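Local coordinates for nicotinate-nucleotide--dimethylbenzimidazole phosphoribosyltransferase (Thermus thermophilus HB8, PDB 1WX1), which probably catalyses the transfer of phosphoribose from nicotinate mononucleotide to 5,6-dimethylbenzimidazole, giving alpha-ribazole 5'-phosphate for cobalamin synthesis, at residues Q68-F78 with A160-T168. Residues are numbered along the deposited sequence; the frame is centred on the assembly and turned at random.
Sequences QEVTRQMVLNF and AGDMGIGNT
Met163 reaches from the end of strand 157-163 to Phe78, Met74 and Val70 on helix 70-79, which packs over one face of a parallel alpha/beta sheet; the turn after the strand then ties itself to the first part of the helix. The apolar layer centres on this methionine. With CG anti to the backbone N (chi1 -176°), the side chain runs out to the helix, and bends at chi2 and chi3 bring SD and CE against Met74, with CE also close to Thr71 CA. Its CB sits in the plane of the Phe78 ring at the edge, 3.7 Å from CE1, while SD stands obliquely to the ring in a Met-aromatic contact, 5.2 Å from the centroid. The same SD meets Met74 CB at 3.6 Å, the two methionine chains crossing at about a right angle. Toward the start of the helix, Val70 CB lies 3.9 Å from Ile165 CG1, again with the side chains crossed.

One polar link is direct: Ile165 N donates to Thr71 OG1 over 3.0 Å in an almost straight bond (178°). The hydroxyl also bonds Asp55 OD2, while Thr71 CG2 rests against Met163 O. A valine in place of Thr71 would probably leave the amide of Ile165 and the carboxylate of Asp55 without this shared partner, giving the turn more freedom to shift.

Within 160-168, a type II turn from Gly164 to Asn167 leads into helix 167-179, and Asn167 ND2 donates a hydrogen bond back to Asp162 OD2, which accepts through its anti lone pair. Asp162 OD1 accepts from the backbone N of Glu304, the predicted proton acceptor, whose side chain also touches Met74, so this packing borders the probable active site. Beside the Thr71-Ile165 bond, at the start of 68-78, one water accepts from Gln68 NE2 at 2.9 Å and donates to Ile165 O at 2.8 Å.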
loop_
_atom_site.group_PDB
_atom_site.type_symbol
_atom_site.label_atom_id
_atom_site.label_comp_id
_atom_site.label_asym_id
_atom_site.label_seq_id
_atom_site.Cartn_x
_atom_site.Cartn_y
_atom_site.Cartn_z
ATOM N N GLN A 68 16.863 -1.900 -27.760
ATOM C CA GLN A 68 16.732 -3.281 -27.324
ATOM C C GLN A 68 17.760 -3.723 -26.282
ATOM O O GLN A 68 17.443 -4.526 -25.399
ATOM C CB GLN A 68 16.817 -4.203 -28.546
ATOM C CG GLN A 68 16.541 -5.654 -28.237
ATOM C CD GLN A 68 16.209 -6.446 -29.483
ATOM O OE1 GLN A 68 17.068 -6.684 -30.329
ATOM N NE2 GLN A 68 14.951 -6.851 -29.606
ATOM N N GLU A 69 18.976 -3.193 -26.386
ATOM C CA GLU A 69 20.065 -3.540 -25.483
ATOM C C GLU A 69 19.733 -3.323 -24.014
ATOM O O GLU A 69 20.349 -3.931 -23.151
ATOM C CB GLU A 69 21.320 -2.707 -25.813
ATOM C CG GLU A 69 21.113 -1.216 -25.701
ATOM C CD GLU A 69 22.261 -0.386 -26.232
ATOM O OE1 GLU A 69 23.423 -0.601 -25.800
ATOM O OE2 GLU A 69 21.997 0.486 -27.080
ATOM N N VAL A 70 18.771 -2.449 -23.733
ATOM C CA VAL A 70 18.383 -2.151 -22.358
ATOM C C VAL A 70 17.875 -3.368 -21.579
ATOM O O VAL A 70 18.056 -3.449 -20.365
ATOM C CB VAL A 70 17.321 -1.025 -22.321
ATOM C CG1 VAL A 70 16.801 -0.835 -20.897
ATOM C CG2 VAL A 70 17.945 0.284 -22.819
ATOM N N THR A 71 17.262 -4.323 -22.270
ATOM C CA THR A 71 16.769 -5.524 -21.589
ATOM C C THR A 71 17.933 -6.239 -20.902
ATOM O O THR A 71 17.888 -6.516 -19.704
ATOM C CB THR A 71 16.104 -6.505 -22.576
ATOM O OG1 THR A 71 15.040 -5.840 -23.265
ATOM C CG2 THR A 71 15.542 -7.710 -21.833
ATOM N N ARG A 72 18.976 -6.536 -21.668
ATOM C CA ARG A 72 20.140 -7.212 -21.116
ATOM C C ARG A 72 20.832 -6.374 -20.040
ATOM O O ARG A 72 21.249 -6.898 -19.004
ATOM C CB ARG A 72 21.140 -7.538 -22.228
ATOM C CG ARG A 72 22.421 -8.164 -21.711
ATOM C CD ARG A 72 23.328 -8.650 -22.833
ATOM N NE ARG A 72 24.570 -9.168 -22.274
ATOM C CZ ARG A 72 25.551 -8.406 -21.801
ATOM N NH1 ARG A 72 25.446 -7.084 -21.833
ATOM N NH2 ARG A 72 26.623 -8.966 -21.263
ATOM N N GLN A 73 20.959 -5.078 -20.289
ATOM C CA GLN A 73 21.602 -4.192 -19.328
ATOM C C GLN A 73 20.804 -4.147 -18.028
ATOM O O GLN A 73 21.378 -4.106 -16.945
ATOM C CB GLN A 73 21.732 -2.790 -19.917
ATOM C CG GLN A 73 22.507 -2.754 -21.226
ATOM C CD GLN A 73 22.489 -1.386 -21.861
ATOM O OE1 GLN A 73 21.525 -0.636 -21.711
ATOM N NE2 GLN A 73 23.550 -1.058 -22.593
ATOM N N MET A 74 19.479 -4.172 -18.130
ATOM C CA MET A 74 18.654 -4.144 -16.931
ATOM C C MET A 74 18.758 -5.457 -16.171
ATOM O O MET A 74 18.692 -5.465 -14.945
ATOM C CB MET A 74 17.196 -3.825 -17.280
ATOM C CG MET A 74 16.955 -2.339 -17.507
ATOM S SD MET A 74 17.373 -1.345 -16.041
ATOM C CE MET A 74 16.189 -2.000 -14.843
ATOM N N VAL A 75 18.925 -6.567 -16.888
ATOM C CA VAL A 75 19.083 -7.850 -16.214
ATOM C C VAL A 75 20.349 -7.773 -15.367
ATOM O O VAL A 75 20.364 -8.194 -14.213
ATOM C CB VAL A 75 19.212 -9.023 -17.209
ATOM C CG1 VAL A 75 19.732 -10.268 -16.484
ATOM C CG2 VAL A 75 17.845 -9.326 -17.818
ATOM N N LEU A 76 21.414 -7.226 -15.945
ATOM C CA LEU A 76 22.663 -7.083 -15.211
ATOM C C LEU A 76 22.427 -6.170 -14.005
ATOM O O LEU A 76 22.965 -6.406 -12.929
ATOM C CB LEU A 76 23.749 -6.500 -16.119
ATOM C CG LEU A 76 24.224 -7.453 -17.221
ATOM C CD1 LEU A 76 25.198 -6.725 -18.142
ATOM C CD2 LEU A 76 24.888 -8.673 -16.600
ATOM N N ASN A 77 21.610 -5.137 -14.195
ATOM C CA ASN A 77 21.289 -4.198 -13.120
ATOM C C ASN A 77 20.600 -4.981 -11.995
ATOM O O ASN A 77 20.901 -4.769 -10.818
ATOM C CB ASN A 77 20.360 -3.092 -13.652
ATOM C CG ASN A 77 20.310 -1.858 -12.745
ATOM O OD1 ASN A 77 19.438 -0.992 -12.908
ATOM N ND2 ASN A 77 21.244 -1.765 -11.808
ATOM N N PHE A 78 19.685 -5.883 -12.363
ATOM C CA PHE A 78 18.974 -6.717 -11.383
ATOM C C PHE A 78 19.978 -7.533 -10.576
ATOM O O PHE A 78 19.882 -7.619 -9.353
ATOM C CB PHE A 78 18.028 -7.722 -12.064
ATOM C CG PHE A 78 16.872 -7.101 -12.804
ATOM C CD1 PHE A 78 16.279 -7.780 -13.871
ATOM C CD2 PHE A 78 16.389 -5.843 -12.459
ATOM C CE1 PHE A 78 15.216 -7.217 -14.578
ATOM C CE2 PHE A 78 15.325 -5.272 -13.159
ATOM C CZ PHE A 78 14.746 -5.958 -14.226
ATOM N N ALA A 160 5.362 -12.349 -10.093
ATOM C CA ALA A 160 6.151 -12.462 -11.306
ATOM C C ALA A 160 6.482 -11.041 -11.729
ATOM O O ALA A 160 5.736 -10.101 -11.430
ATOM C CB ALA A 160 5.363 -13.175 -12.410
ATOM N N GLY A 161 7.619 -10.891 -12.395
ATOM C CA GLY A 161 8.043 -9.592 -12.882
ATOM C C GLY A 161 8.431 -9.751 -14.342
ATOM O O GLY A 161 8.714 -10.867 -14.795
ATOM N N ASP A 162 8.456 -8.647 -15.078
ATOM C CA ASP A 162 8.806 -8.682 -16.493
ATOM C C ASP A 162 9.914 -7.695 -16.834
ATOM O O ASP A 162 10.046 -6.646 -16.211
ATOM C CB ASP A 162 7.599 -8.288 -17.334
ATOM C CG ASP A 162 7.219 -6.831 -17.128
ATOM O OD1 ASP A 162 6.843 -6.469 -15.987
ATOM O OD2 ASP A 162 7.314 -6.041 -18.094
ATOM N N MET A 163 10.714 -8.040 -17.833
ATOM C CA MET A 163 11.750 -7.138 -18.311
ATOM C C MET A 163 11.943 -7.483 -19.775
ATOM O O MET A 163 12.388 -8.579 -20.115
ATOM C CB MET A 163 13.062 -7.303 -17.547
ATOM C CG MET A 163 14.151 -6.294 -17.971
ATOM S SD MET A 163 13.689 -4.529 -17.781
ATOM C CE MET A 163 13.959 -3.892 -19.458
ATOM N N GLY A 164 11.577 -6.548 -20.641
ATOM C CA GLY A 164 11.719 -6.775 -22.065
ATOM C C GLY A 164 11.281 -5.552 -22.840
ATOM O O GLY A 164 10.105 -5.207 -22.840
ATOM N N ILE A 165 12.229 -4.888 -23.491
ATOM C CA ILE A 165 11.913 -3.702 -24.278
ATOM C C ILE A 165 10.928 -4.100 -25.370
ATOM O O ILE A 165 11.158 -5.058 -26.104
ATOM C CB ILE A 165 13.189 -3.098 -24.916
ATOM C CG1 ILE A 165 14.142 -2.613 -23.817
ATOM C CG2 ILE A 165 12.819 -1.948 -25.843
ATOM C CD1 ILE A 165 13.520 -1.618 -22.854
ATOM N N GLY A 166 9.821 -3.369 -25.450
ATOM C CA GLY A 166 8.799 -3.657 -26.439
ATOM C C GLY A 166 7.772 -4.676 -25.979
ATOM O O GLY A 166 6.872 -5.032 -26.739
ATOM N N ASN A 167 7.862 -5.136 -24.734
ATOM C CA ASN A 167 6.909 -6.148 -24.302
ATOM C C ASN A 167 5.478 -5.666 -24.037
ATOM O O ASN A 167 4.571 -6.483 -23.902
ATOM C CB ASN A 167 7.466 -6.941 -23.107
ATOM C CG ASN A 167 7.392 -6.191 -21.798
ATOM O OD1 ASN A 167 7.003 -5.028 -21.740
ATOM N ND2 ASN A 167 7.770 -6.872 -20.723
ATOM N N THR A 168 5.253 -4.355 -23.987
ATOM C CA THR A 168 3.890 -3.881 -23.772
ATOM C C THR A 168 3.095 -4.088 -25.065
ATOM O O THR A 168 1.875 -4.198 -25.045
ATOM C CB THR A 168 3.846 -2.391 -23.351
ATOM O OG1 THR A 168 4.309 -1.569 -24.424
ATOM C CG2 THR A 168 4.724 -2.163 -22.130
HETATM O O HOH W 1 13.548 -6.230 -27.096
#